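Local coordinates for intergenic-region protein (Escherichia coli CFT073, PDB 2WJ9) that probably counters host type I restriction systems, as an antirestriction protein of the ArdB family, at residues 119-122 and 123-126. Sequence-based numbering, arbitrary orientation. Where two conformers were deposited one is given.
Sequences LFNA and MNGN
Asn121 and Gly125 close a tight hairpin turn: Gly125 N donates to Asn121 O at 2.8 Å, approaching nearly along the C=O direction. Asn126 N reaches Asn121 O only weakly, at 3.5 Å. Gly125 and Asn126 both face Asn121, a G1 beta bulge, and Gly125 has the positive phi that favours glycine at this position. Asn124 N adds another weak bond to Asn121 O. In return Asn121 N gives a straighter bond (164° at the hydrogen) to Asn126 O, 3.1 Å away, and Phe120 CA sends a CH···O contact to that same oxygen. The Asn121 amide folds over the start of the turn: with CG anti to the backbone N (chi1 -173°), Asn121 OD1 accepts from Met123 N at 3.0 Å, the donor sitting well above the carbonyl plane. Asn124 makes an Asx turn, its OD1 taking Asn126 N at 3.1 Å and so supplying a second, better acceptor for a backbone NH that Asn121 O holds only loosely. Asn124 CG lies between its backbone N and carbonyl carbon, which swings this amide back over the turn, where Asn124 OD1 packs on Asn121 CB (3.4 Å) and the two amide planes lie 54° apart. Phe120 packs against the returning backbone, its CE1 meeting Gly125 O at the ring edge, 3.5 Å away, while Arg127 makes a cation-pi contact with the ring. All three asparagine ND2 groups are satisfied by the C-terminal segment: Asn121 by Ile179 O, Asn124 by Ile179 O and Asp181 O, Asn126 by Arg178 O. The turn thus joins antiparallel strands 117-121 and 126-130 and ties their tip to the end of helix 173-180 and the C-terminus, while Leu119 and Asn121 pack on helices 73-84 and 132-151.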
loop_
_atom_site.group_PDB
_atom_site.type_symbol
_atom_site.label_atom_id
_atom_site.label_comp_id
_atom_site.label_asym_id
_atom_site.label_seq_id
_atom_site.Cartn_x
_atom_site.Cartn_y
_atom_site.Cartn_z
ATOM N N LEU B 119 11.969 12.739 -18.964
ATOM C CA LEU B 119 11.677 11.316 -19.123
ATOM C C LEU B 119 10.549 11.123 -20.129
ATOM O O LEU B 119 9.704 12.005 -20.295
ATOM C CB LEU B 119 11.274 10.696 -17.780
ATOM C CG LEU B 119 12.397 10.400 -16.777
ATOM C CD1 LEU B 119 13.109 11.662 -16.340
ATOM C CD2 LEU B 119 11.837 9.656 -15.567
ATOM N N PHE B 120 10.548 9.972 -20.797
ATOM C CA PHE B 120 9.480 9.594 -21.726
ATOM C C PHE B 120 9.157 8.108 -21.590
ATOM O O PHE B 120 10.043 7.262 -21.709
ATOM C CB PHE B 120 9.868 9.901 -23.172
ATOM C CG PHE B 120 8.873 9.395 -24.190
ATOM C CD1 PHE B 120 7.635 10.009 -24.337
ATOM C CD2 PHE B 120 9.165 8.290 -24.982
ATOM C CE1 PHE B 120 6.707 9.543 -25.273
ATOM C CE2 PHE B 120 8.243 7.816 -25.916
ATOM C CZ PHE B 120 7.012 8.444 -26.057
ATOM N N ASN B 121 7.886 7.805 -21.343
ATOM C CA ASN B 121 7.402 6.431 -21.254
ATOM C C ASN B 121 6.616 6.063 -22.517
ATOM O O ASN B 121 5.526 6.580 -22.753
ATOM C CB ASN B 121 6.523 6.267 -20.013
ATOM C CG ASN B 121 6.126 4.814 -19.747
ATOM O OD1 ASN B 121 6.380 3.921 -20.554
ATOM N ND2 ASN B 121 5.494 4.582 -18.607
ATOM N N ALA B 122 7.175 5.155 -23.311
ATOM C CA ALA B 122 6.518 4.676 -24.532
ATOM C C ALA B 122 5.228 3.873 -24.293
ATOM O O ALA B 122 4.368 3.822 -25.178
ATOM C CB ALA B 122 7.503 3.859 -25.382
ATOM N N MET B 123 5.087 3.252 -23.125
ATOM C CA MET B 123 3.879 2.474 -22.829
ATOM C C MET B 123 2.636 3.360 -22.713
ATOM O O MET B 123 1.543 2.939 -23.098
ATOM C CB MET B 123 4.057 1.620 -21.569
ATOM C CG MET B 123 5.014 0.448 -21.758
ATOM S SD MET B 123 5.258 -0.561 -20.281
ATOM C CE MET B 123 3.636 -1.280 -20.049
ATOM N N ASN B 124 2.802 4.583 -22.204
ATOM C CA ASN B 124 1.671 5.545 -22.128
ATOM C C ASN B 124 1.793 6.817 -22.991
ATOM O O ASN B 124 0.848 7.601 -23.061
ATOM C CB ASN B 124 1.344 5.911 -20.668
ATOM C CG ASN B 124 2.486 6.624 -19.949
ATOM O OD1 ASN B 124 3.323 7.276 -20.564
ATOM N ND2 ASN B 124 2.500 6.514 -18.624
ATOM N N GLY B 125 2.940 7.022 -23.636
ATOM C CA GLY B 125 3.134 8.155 -24.552
ATOM C C GLY B 125 3.398 9.513 -23.916
ATOM O O GLY B 125 3.377 10.535 -24.607
ATOM N N ASN B 126 3.675 9.526 -22.612
ATOM C CA ASN B 126 3.832 10.771 -21.842
ATOM C C ASN B 126 5.287 11.203 -21.653
ATOM O O ASN B 126 6.156 10.376 -21.391
ATOM C CB ASN B 126 3.196 10.617 -20.457
ATOM C CG ASN B 126 1.689 10.444 -20.512
ATOM O OD1 ASN B 126 1.037 10.828 -21.487
ATOM N ND2 ASN B 126 1.122 9.868 -19.456
#